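Local structure of arginine decarboxylase (Campylobacter jejuni subsp. jejuni, 3NZP) at residues I23-I34 against L48-Q56; M1-W9 against P461-P472. The protein probably catalyses the pyridoxal phosphate-dependent decarboxylation of arginine to agmatine, a step in polyamine biosynthesis. All blocks are in the same frame, centred on the assembly; numbering follows the deposited sequence.

Both contacts lie on the mixed beta sheet that accompanies the alpha/beta barrel in this class of decarboxylase. Contact 1 reaches the sheet at strand 47-50, contact 2 at strand 462-464. Their centres are about 16 Å apart. Contact 1 falls within the length of chain, barrel included, that contact 2 closes. The two also touch: CG2 of Ile-31 packs on CD2 of Leu-465 at 3.6 Å. Contact 1 lies away from the cofactor site. Contact 2 comes nearer to it. The side chain of Pro-461 is about 10 Å from that of Arg-323, which binds pyridoxal phosphate. The side chain of Trp-9 is about 10 Å from that of Gln-237, a residue known to bind the cofactor in this protein.

Contact 1: residues I23-I34 against L48-Q56; sequences INYEKKPAIIDI and LLRFPHLIQ
Tyr-25 and His-53 both extend from their backbones with CG anti to N, chi1 -175° and 166°, and this brings their rings together. They form a face-to-face stack between the loop after strand 21-23 and the first turn of helix 52-72, which follows strand 47-50 of the mixed beta sheet. The centroids are 3.5 Å apart and the planes differ by 18°. CG of Tyr-25 lies over the centre of the imidazole. OE2 of Glu-26, from the same loop, lies over the opposite face of the tyrosine ring.

Deeper in, the contact is apolar. Phe-51, at the N-cap position of helix 52-72, carries Ile-23 on one ring face. CD1 of Ile-23 is 3.8 Å from the ring centroid and 10° off the normal, a CH-pi contact. Ile-34 meets the same ring at its edge, with CD1 in the ring plane. Strand 534-540 adds Ile-538, which touches both Phe-51 and Ile-34. Strand 330-341 adds Ile-333, against Ile-31 and Leu-49. This is structural packing that joins strand 21-23 and helix 31-40 to the sheet. Ile-31 and Leu-49 run alongside one another, pointing opposite ways, and CG2 of Ile-31 comes to 4.2 Å from CD1 of Leu-49.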
loop_
_atom_site.group_PDB
_atom_site.type_symbol
_atom_site.label_atom_id
_atom_site.label_comp_id
_atom_site.label_asym_id
_atom_site.label_seq_id
_atom_site.Cartn_x
_atom_site.Cartn_y
_atom_site.Cartn_z
ATOM N N ILE B 23 -0.078 -16.910 25.172
ATOM C CA ILE B 23 -0.480 -17.862 24.156
ATOM C C ILE B 23 -1.137 -19.018 24.902
ATOM O O ILE B 23 -0.489 -19.714 25.680
ATOM C CB ILE B 23 0.738 -18.386 23.380
ATOM C CG1 ILE B 23 1.493 -17.221 22.729
ATOM C CG2 ILE B 23 0.289 -19.418 22.378
ATOM C CD1 ILE B 23 0.650 -16.304 21.859
ATOM N N ASN B 24 -2.428 -19.216 24.687
ATOM C CA ASN B 24 -3.119 -20.284 25.380
ATOM C C ASN B 24 -2.722 -21.642 24.817
ATOM O O ASN B 24 -3.478 -22.244 24.060
ATOM C CB ASN B 24 -4.631 -20.097 25.262
ATOM C CG ASN B 24 -5.381 -20.869 26.313
ATOM O OD1 ASN B 24 -5.408 -22.096 26.298
ATOM N ND2 ASN B 24 -5.980 -20.149 27.258
ATOM N N TYR B 25 -1.536 -22.124 25.174
ATOM C CA TYR B 25 -1.083 -23.413 24.668
ATOM C C TYR B 25 -0.582 -24.339 25.777
ATOM O O TYR B 25 -1.324 -25.209 26.252
ATOM C CB TYR B 25 0.003 -23.216 23.606
ATOM C CG TYR B 25 0.462 -24.501 22.939
ATOM C CD1 TYR B 25 1.785 -24.650 22.499
ATOM C CD2 TYR B 25 -0.405 -25.589 22.791
ATOM C CE1 TYR B 25 2.236 -25.857 21.943
ATOM C CE2 TYR B 25 0.036 -26.795 22.235
ATOM C CZ TYR B 25 1.357 -26.925 21.817
ATOM O OH TYR B 25 1.797 -28.123 21.309
ATOM N N GLU B 26 0.667 -24.186 26.195
ATOM C CA GLU B 26 1.175 -25.050 27.256
ATOM C C GLU B 26 1.038 -24.289 28.563
ATOM O O GLU B 26 -0.066 -24.138 29.084
ATOM C CB GLU B 26 2.645 -25.395 27.014
ATOM C CG GLU B 26 2.957 -26.856 27.199
ATOM C CD GLU B 26 2.501 -27.699 26.019
ATOM O OE1 GLU B 26 2.712 -28.933 26.045
ATOM O OE2 GLU B 26 1.932 -27.127 25.065
ATOM N N LYS B 27 2.164 -23.806 29.082
ATOM C CA LYS B 27 2.163 -23.020 30.307
ATOM C C LYS B 27 1.560 -21.641 30.057
ATOM O O LYS B 27 1.613 -20.771 30.926
ATOM C CB LYS B 27 3.581 -22.841 30.844
ATOM C CG LYS B 27 4.057 -23.971 31.748
ATOM C CD LYS B 27 4.379 -25.237 30.976
ATOM C CE LYS B 27 5.748 -25.137 30.334
ATOM N NZ LYS B 27 6.853 -24.964 31.324
ATOM N N LYS B 28 0.992 -21.437 28.874
ATOM C CA LYS B 28 0.391 -20.153 28.550
ATOM C C LYS B 28 1.428 -19.032 28.686
ATOM O O LYS B 28 1.229 -18.073 29.451
ATOM C CB LYS B 28 -0.793 -19.885 29.482
ATOM C CG LYS B 28 -1.781 -21.040 29.560
ATOM C CD LYS B 28 -2.990 -20.692 30.419
ATOM C CE LYS B 28 -3.834 -21.922 30.678
ATOM N NZ LYS B 28 -4.238 -22.542 29.390
ATOM N N PRO B 29 2.547 -19.140 27.942
ATOM C CA PRO B 29 3.633 -18.153 27.958
ATOM C C PRO B 29 3.135 -16.755 27.606
ATOM O O PRO B 29 2.380 -16.589 26.651
ATOM C CB PRO B 29 4.610 -18.704 26.925
ATOM C CG PRO B 29 3.706 -19.390 25.962
ATOM C CD PRO B 29 2.771 -20.130 26.878
ATOM N N ALA B 30 3.546 -15.759 28.385
ATOM C CA ALA B 30 3.137 -14.378 28.146
ATOM C C ALA B 30 3.992 -13.753 27.059
ATOM O O ALA B 30 5.210 -13.939 27.023
ATOM C CB ALA B 30 3.262 -13.560 29.432
ATOM N N ILE B 31 3.345 -13.007 26.168
ATOM C CA ILE B 31 4.043 -12.350 25.064
ATOM C C ILE B 31 5.034 -11.329 25.615
ATOM O O ILE B 31 6.174 -11.258 25.160
ATOM C CB ILE B 31 3.029 -11.669 24.119
ATOM C CG1 ILE B 31 2.164 -12.728 23.447
ATOM C CG2 ILE B 31 3.740 -10.904 23.043
ATOM C CD1 ILE B 31 0.983 -12.155 22.720
ATOM N N ILE B 32 4.595 -10.559 26.607
ATOM C CA ILE B 32 5.437 -9.545 27.230
ATOM C C ILE B 32 6.756 -10.135 27.722
ATOM O O ILE B 32 7.766 -9.442 27.769
ATOM C CB ILE B 32 4.727 -8.897 28.428
ATOM C CG1 ILE B 32 5.571 -7.753 28.983
ATOM C CG2 ILE B 32 4.476 -9.941 29.497
ATOM C CD1 ILE B 32 5.538 -6.522 28.137
ATOM N N ASP B 33 6.737 -11.411 28.102
ATOM C CA ASP B 33 7.943 -12.088 28.589
ATOM C C ASP B 33 8.885 -12.386 27.435
ATOM O O ASP B 33 10.097 -12.179 27.530
ATOM C CB ASP B 33 7.597 -13.417 29.271
ATOM C CG ASP B 33 7.031 -13.244 30.673
ATOM O OD1 ASP B 33 6.628 -14.274 31.261
ATOM O OD2 ASP B 33 6.995 -12.102 31.188
ATOM N N ILE B 34 8.321 -12.899 26.348
ATOM C CA ILE B 34 9.109 -13.230 25.171
ATOM C C ILE B 34 9.744 -11.952 24.648
ATOM O O ILE B 34 10.918 -11.943 24.276
ATOM C CB ILE B 34 8.228 -13.868 24.079
ATOM C CG1 ILE B 34 7.538 -15.112 24.640
ATOM C CG2 ILE B 34 9.077 -14.268 22.891
ATOM C CD1 ILE B 34 6.477 -15.673 23.741
ATOM N N LEU B 48 8.160 -8.374 15.064
ATOM C CA LEU B 48 7.070 -9.201 14.597
ATOM C C LEU B 48 7.328 -10.618 15.107
ATOM O O LEU B 48 8.376 -11.191 14.832
ATOM C CB LEU B 48 7.029 -9.202 13.080
ATOM C CG LEU B 48 5.952 -10.124 12.503
ATOM C CD1 LEU B 48 4.592 -9.573 12.880
ATOM C CD2 LEU B 48 6.090 -10.233 10.986
ATOM N N LEU B 49 6.384 -11.175 15.862
ATOM C CA LEU B 49 6.542 -12.528 16.385
ATOM C C LEU B 49 5.656 -13.509 15.635
ATOM O O LEU B 49 4.500 -13.207 15.341
ATOM C CB LEU B 49 6.193 -12.582 17.869
ATOM C CG LEU B 49 7.044 -11.649 18.729
ATOM C CD1 LEU B 49 6.691 -11.804 20.203
ATOM C CD2 LEU B 49 8.497 -11.984 18.494
ATOM N N ARG B 50 6.208 -14.676 15.313
ATOM C CA ARG B 50 5.458 -15.714 14.622
ATOM C C ARG B 50 5.324 -16.909 15.556
ATOM O O ARG B 50 6.313 -17.381 16.134
ATOM C CB ARG B 50 6.172 -16.160 13.349
ATOM C CG ARG B 50 6.196 -15.165 12.226
ATOM C CD ARG B 50 6.821 -15.799 10.980
ATOM N NE ARG B 50 7.435 -14.804 10.096
ATOM C CZ ARG B 50 6.769 -13.847 9.453
ATOM N NH1 ARG B 50 5.450 -13.748 9.585
ATOM N NH2 ARG B 50 7.430 -12.984 8.691
ATOM N N PHE B 51 4.100 -17.400 15.696
ATOM C CA PHE B 51 3.823 -18.544 16.551
ATOM C C PHE B 51 3.349 -19.726 15.711
ATOM O O PHE B 51 2.153 -19.874 15.437
ATOM C CB PHE B 51 2.759 -18.167 17.580
ATOM C CG PHE B 51 3.223 -17.152 18.576
ATOM C CD1 PHE B 51 4.040 -17.529 19.639
ATOM C CD2 PHE B 51 2.840 -15.817 18.458
ATOM C CE1 PHE B 51 4.466 -16.600 20.572
ATOM C CE2 PHE B 51 3.262 -14.870 19.385
ATOM C CZ PHE B 51 4.078 -15.264 20.451
ATOM N N PRO B 52 4.284 -20.589 15.290
ATOM C CA PRO B 52 3.947 -21.754 14.479
ATOM C C PRO B 52 2.766 -22.532 15.043
ATOM O O PRO B 52 1.920 -23.013 14.291
ATOM C CB PRO B 52 5.228 -22.573 14.497
ATOM C CG PRO B 52 6.282 -21.542 14.632
ATOM C CD PRO B 52 5.704 -20.613 15.659
ATOM N N HIS B 53 2.695 -22.656 16.363
ATOM C CA HIS B 53 1.596 -23.384 16.977
ATOM C C HIS B 53 0.231 -22.894 16.496
ATOM O O HIS B 53 -0.658 -23.696 16.204
ATOM C CB HIS B 53 1.671 -23.285 18.507
ATOM C CG HIS B 53 0.412 -23.711 19.196
ATOM N ND1 HIS B 53 -0.454 -22.811 19.784
ATOM C CD2 HIS B 53 -0.150 -24.934 19.353
ATOM C CE1 HIS B 53 -1.493 -23.463 20.276
ATOM N NE2 HIS B 53 -1.334 -24.751 20.027
ATOM N N LEU B 54 0.066 -21.579 16.422
ATOM C CA LEU B 54 -1.191 -20.999 15.969
ATOM C C LEU B 54 -1.503 -21.482 14.558
ATOM O O LEU B 54 -2.653 -21.775 14.225
ATOM C CB LEU B 54 -1.105 -19.471 16.002
ATOM C CG LEU B 54 -1.684 -18.784 17.246
ATOM C CD1 LEU B 54 -1.396 -19.612 18.461
ATOM C CD2 LEU B 54 -1.085 -17.386 17.396
ATOM N N ILE B 55 -0.464 -21.583 13.737
ATOM C CA ILE B 55 -0.626 -22.036 12.366
ATOM C C ILE B 55 -1.195 -23.439 12.376
ATOM O O ILE B 55 -2.113 -23.755 11.613
ATOM C CB ILE B 55 0.714 -22.025 11.615
ATOM C CG1 ILE B 55 1.338 -20.641 11.700
ATOM C CG2 ILE B 55 0.497 -22.330 10.142
ATOM C CD1 ILE B 55 2.632 -20.540 10.988
ATOM N N GLN B 56 -0.650 -24.280 13.246
ATOM C CA GLN B 56 -1.121 -25.654 13.375
ATOM C C GLN B 56 -2.590 -25.642 13.806
ATOM O O GLN B 56 -3.443 -26.240 13.149
ATOM C CB GLN B 56 -0.267 -26.396 14.400
ATOM C CG GLN B 56 -0.715 -27.804 14.714
ATOM C CD GLN B 56 0.196 -28.446 15.737
ATOM O OE1 GLN B 56 1.259 -28.975 15.394
ATOM N NE2 GLN B 56 -0.195 -28.376 17.010
#

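Contact 2: residues M1-W9 against P461-P472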
loop_
_atom_site.group_PDB
_atom_site.type_symbol
_atom_site.label_atom_id
_atom_site.label_comp_id
_atom_site.label_asym_id
_atom_site.label_seq_id
_atom_site.Cartn_x
_atom_site.Cartn_y
_atom_site.Cartn_z
HETATM N N MSE B 1 -13.669 -7.726 33.267
HETATM C CA MSE B 1 -13.033 -6.384 33.158
HETATM C C MSE B 1 -12.633 -6.167 31.713
HETATM O O MSE B 1 -12.991 -6.961 30.846
HETATM C CB MSE B 1 -11.782 -6.314 34.036
HETATM C CG MSE B 1 -11.253 -4.900 34.216
HETATM SE SE MSE B 1 -9.439 -4.805 34.885
HETATM C CE MSE B 1 -9.799 -4.809 36.782
HETATM N N MSE B 2 -11.891 -5.094 31.460
HETATM C CA MSE B 2 -11.416 -4.770 30.120
HETATM C C MSE B 2 -10.569 -5.919 29.562
HETATM O O MSE B 2 -9.509 -6.238 30.105
HETATM C CB MSE B 2 -10.577 -3.495 30.176
HETATM C CG MSE B 2 -9.913 -3.124 28.867
HETATM SE SE MSE B 2 -11.096 -2.227 27.625
HETATM C CE MSE B 2 -12.045 -3.771 26.906
ATOM N N ASP B 3 -11.039 -6.537 28.479
ATOM C CA ASP B 3 -10.317 -7.646 27.855
ATOM C C ASP B 3 -9.988 -7.333 26.397
ATOM O O ASP B 3 -9.428 -8.168 25.678
ATOM C CB ASP B 3 -11.144 -8.938 27.940
ATOM C CG ASP B 3 -12.414 -8.886 27.094
ATOM O OD1 ASP B 3 -13.126 -7.856 27.135
ATOM O OD2 ASP B 3 -12.704 -9.881 26.395
ATOM N N TYR B 4 -10.340 -6.123 25.967
ATOM C CA TYR B 4 -10.082 -5.690 24.601
ATOM C C TYR B 4 -10.717 -6.654 23.587
ATOM O O TYR B 4 -10.201 -6.839 22.484
ATOM C CB TYR B 4 -8.567 -5.585 24.372
ATOM C CG TYR B 4 -7.907 -4.485 25.188
ATOM C CD1 TYR B 4 -7.983 -3.141 24.785
ATOM C CD2 TYR B 4 -7.257 -4.773 26.398
ATOM C CE1 TYR B 4 -7.438 -2.114 25.567
ATOM C CE2 TYR B 4 -6.711 -3.748 27.187
ATOM C CZ TYR B 4 -6.810 -2.426 26.764
ATOM O OH TYR B 4 -6.317 -1.422 27.550
ATOM N N GLY B 5 -11.840 -7.252 23.973
ATOM C CA GLY B 5 -12.539 -8.186 23.108
ATOM C C GLY B 5 -11.722 -9.413 22.762
ATOM O O GLY B 5 -11.956 -10.065 21.743
ATOM N N ILE B 6 -10.763 -9.743 23.614
ATOM C CA ILE B 6 -9.910 -10.890 23.363
ATOM C C ILE B 6 -10.722 -12.158 23.123
ATOM O O ILE B 6 -10.203 -13.159 22.631
ATOM C CB ILE B 6 -8.942 -11.110 24.541
ATOM C CG1 ILE B 6 -7.915 -12.192 24.184
ATOM C CG2 ILE B 6 -9.730 -11.446 25.782
ATOM C CD1 ILE B 6 -6.801 -12.359 25.203
ATOM N N ASP B 7 -12.004 -12.115 23.461
ATOM C CA ASP B 7 -12.852 -13.281 23.277
ATOM C C ASP B 7 -13.497 -13.328 21.902
ATOM O O ASP B 7 -13.846 -14.402 21.409
ATOM C CB ASP B 7 -13.919 -13.324 24.367
ATOM C CG ASP B 7 -13.428 -14.015 25.640
ATOM O OD1 ASP B 7 -14.157 -13.964 26.656
ATOM O OD2 ASP B 7 -12.327 -14.616 25.624
ATOM N N ILE B 8 -13.640 -12.164 21.279
ATOM C CA ILE B 8 -14.239 -12.080 19.955
ATOM C C ILE B 8 -13.241 -12.495 18.873
ATOM O O ILE B 8 -13.406 -13.526 18.217
ATOM C CB ILE B 8 -14.705 -10.659 19.671
ATOM C CG1 ILE B 8 -15.643 -10.192 20.781
ATOM C CG2 ILE B 8 -15.383 -10.598 18.327
ATOM C CD1 ILE B 8 -16.108 -8.750 20.620
ATOM N N TRP B 9 -12.198 -11.688 18.700
ATOM C CA TRP B 9 -11.171 -11.952 17.696
ATOM C C TRP B 9 -10.127 -12.942 18.186
ATOM O O TRP B 9 -9.469 -13.609 17.389
ATOM C CB TRP B 9 -10.450 -10.659 17.305
ATOM C CG TRP B 9 -9.689 -10.034 18.436
ATOM C CD1 TRP B 9 -10.142 -9.077 19.292
ATOM C CD2 TRP B 9 -8.372 -10.393 18.891
ATOM N NE1 TRP B 9 -9.198 -8.820 20.255
ATOM C CE2 TRP B 9 -8.106 -9.611 20.037
ATOM C CE3 TRP B 9 -7.403 -11.299 18.447
ATOM C CZ2 TRP B 9 -6.903 -9.709 20.748
ATOM C CZ3 TRP B 9 -6.201 -11.398 19.159
ATOM C CH2 TRP B 9 -5.967 -10.606 20.296
ATOM N N PRO B 461 -7.037 -5.875 15.803
ATOM C CA PRO B 461 -7.205 -5.736 17.245
ATOM C C PRO B 461 -5.946 -5.193 17.889
ATOM O O PRO B 461 -4.832 -5.571 17.520
ATOM C CB PRO B 461 -7.545 -7.156 17.697
ATOM C CG PRO B 461 -6.928 -8.024 16.635
ATOM C CD PRO B 461 -7.247 -7.266 15.373
ATOM N N ILE B 462 -6.129 -4.299 18.855
ATOM C CA ILE B 462 -5.001 -3.679 19.555
ATOM C C ILE B 462 -5.183 -3.726 21.068
ATOM O O ILE B 462 -6.203 -3.275 21.575
ATOM C CB ILE B 462 -4.869 -2.218 19.113
ATOM C CG1 ILE B 462 -4.593 -2.170 17.615
ATOM C CG2 ILE B 462 -3.784 -1.537 19.905
ATOM C CD1 ILE B 462 -4.658 -0.790 17.019
HETATM N N MSE B 463 -4.204 -4.273 21.783
HETATM C CA MSE B 463 -4.285 -4.348 23.242
HETATM C C MSE B 463 -2.891 -4.397 23.862
HETATM O O MSE B 463 -1.967 -4.961 23.272
HETATM C CB MSE B 463 -5.047 -5.590 23.689
HETATM C CG MSE B 463 -4.263 -6.865 23.492
HETATM SE SE MSE B 463 -5.201 -8.401 24.164
HETATM C CE MSE B 463 -5.032 -8.049 26.056
ATOM N N PRO B 464 -2.720 -3.813 25.058
ATOM C CA PRO B 464 -1.423 -3.806 25.732
ATOM C C PRO B 464 -0.982 -5.222 26.051
ATOM O O PRO B 464 -1.816 -6.114 26.185
ATOM C CB PRO B 464 -1.698 -3.012 26.994
ATOM C CG PRO B 464 -2.810 -2.107 26.581
ATOM C CD PRO B 464 -3.699 -3.025 25.816
ATOM N N LEU B 465 0.320 -5.430 26.190
ATOM C CA LEU B 465 0.817 -6.762 26.485
ATOM C C LEU B 465 0.708 -7.163 27.946
ATOM O O LEU B 465 0.745 -8.350 28.276
ATOM C CB LEU B 465 2.264 -6.900 26.035
ATOM C CG LEU B 465 2.434 -7.392 24.595
ATOM C CD1 LEU B 465 1.763 -6.422 23.639
ATOM C CD2 LEU B 465 3.920 -7.532 24.286
ATOM N N ASP B 466 0.576 -6.172 28.815
ATOM C CA ASP B 466 0.485 -6.422 30.243
ATOM C C ASP B 466 -0.325 -5.318 30.900
ATOM O O ASP B 466 -0.883 -4.447 30.224
ATOM C CB ASP B 466 1.888 -6.463 30.852
ATOM C CG ASP B 466 2.561 -5.097 30.860
ATOM O OD1 ASP B 466 3.724 -5.000 31.319
ATOM O OD2 ASP B 466 1.932 -4.108 30.410
ATOM N N ARG B 467 -0.369 -5.355 32.228
ATOM C CA ARG B 467 -1.102 -4.372 33.013
ATOM C C ARG B 467 -2.605 -4.506 32.738
ATOM O O ARG B 467 -3.364 -3.545 32.863
ATOM C CB ARG B 467 -0.616 -2.968 32.656
ATOM C CG ARG B 467 -0.546 -2.026 33.835
ATOM C CD ARG B 467 -0.105 -0.651 33.386
ATOM N NE ARG B 467 1.222 -0.702 32.777
ATOM C CZ ARG B 467 2.353 -0.423 33.414
ATOM N NH1 ARG B 467 3.512 -0.509 32.765
ATOM N NH2 ARG B 467 2.318 -0.040 34.690
ATOM N N LEU B 468 -3.023 -5.718 32.382
ATOM C CA LEU B 468 -4.421 -6.019 32.067
ATOM C C LEU B 468 -5.291 -6.215 33.298
ATOM O O LEU B 468 -6.518 -6.087 33.225
ATOM C CB LEU B 468 -4.492 -7.267 31.184
ATOM C CG LEU B 468 -3.873 -7.063 29.799
ATOM C CD1 LEU B 468 -3.672 -8.409 29.100
ATOM C CD2 LEU B 468 -4.777 -6.134 28.993
ATOM N N ASP B 469 -4.652 -6.543 34.419
ATOM C CA ASP B 469 -5.358 -6.742 35.683
ATOM C C ASP B 469 -5.882 -5.389 36.186
ATOM O O ASP B 469 -6.721 -5.332 37.082
ATOM C CB ASP B 469 -4.414 -7.381 36.706
ATOM C CG ASP B 469 -3.085 -6.638 36.827
ATOM O OD1 ASP B 469 -2.133 -7.215 37.398
ATOM O OD2 ASP B 469 -2.983 -5.484 36.358
ATOM N N GLU B 470 -5.386 -4.308 35.583
ATOM C CA GLU B 470 -5.785 -2.944 35.924
ATOM C C GLU B 470 -6.733 -2.405 34.863
ATOM O O GLU B 470 -6.661 -2.796 33.702
ATOM C CB GLU B 470 -4.566 -2.036 35.990
ATOM C CG GLU B 470 -3.575 -2.421 37.059
ATOM C CD GLU B 470 -2.235 -1.739 36.872
ATOM O OE1 GLU B 470 -2.209 -0.491 36.735
ATOM O OE2 GLU B 470 -1.206 -2.458 36.862
ATOM N N GLU B 471 -7.608 -1.492 35.260
ATOM C CA GLU B 471 -8.577 -0.909 34.341
ATOM C C GLU B 471 -8.012 0.336 33.652
ATOM O O GLU B 471 -7.659 1.307 34.314
ATOM C CB GLU B 471 -9.845 -0.548 35.118
ATOM C CG GLU B 471 -10.987 0.026 34.296
ATOM C CD GLU B 471 -11.654 -1.005 33.406
ATOM O OE1 GLU B 471 -11.962 -2.118 33.891
ATOM O OE2 GLU B 471 -11.883 -0.695 32.221
ATOM N N PRO B 472 -7.918 0.320 32.310
ATOM C CA PRO B 472 -7.391 1.469 31.558
ATOM C C PRO B 472 -8.283 2.690 31.725
ATOM O O PRO B 472 -9.502 2.576 31.769
ATOM C CB PRO B 472 -7.376 0.964 30.123
ATOM C CG PRO B 472 -8.559 0.040 30.094
ATOM C CD PRO B 472 -8.370 -0.736 31.388
#
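The ring of Tyr-4 lies between two layers, with Met-463 and Pro-464 over one face and CG of Met-2 over the opposite face. CD2 of Leu-468 comes to its edge, near the ring plane. Tyr-4 sits in a type I' beta turn from Asp-3 to Ile-6, in the N-terminal loop, which packs on strand 462-464 of the mixed beta sheet. Tyr-4 and Gly-5 both have positive phi, as this turn requires. CD of Pro-464 makes a CH-pi contact, 3.7 Å from the Tyr-4 centroid and 29° off the normal. CB of Met-463 rests against CG of Tyr-4. The phenol oxygen is hydrogen-bonded to the carbonyl of Phe-498, so the buried ring also has its polar end held.

Trp-9 is likewise covered on both faces. CA of Ile-6 lies over one, near the ring's margin. CB of Pro-461 lies over the other, 3.3 Å from the centroid of the five-membered ring and 6° off its normal. With chi1 64°, CG of Trp-9 sits between N and C of its own backbone, and the indole lies with one face on Pro-461. Met-463, a selenomethionine, puts its SE at the indole edge, 5.4 Å from the centroid of the six-membered ring, a Met-aromatic contact. Phe-514 also meets the indole.

Farther out, CG of Met-2 packs on CG of Pro-472 at 3.7 Å, the two side chains roughly perpendicular. Met-1 is exposed and poorly ordered, and its details are doubtful. The loop also has an internal tie that fixes the turn of the indole: NE1 of Trp-9 donates to the backbone O of Tyr-4 at 3.1 Å, and this oxygen lies in the indole plane.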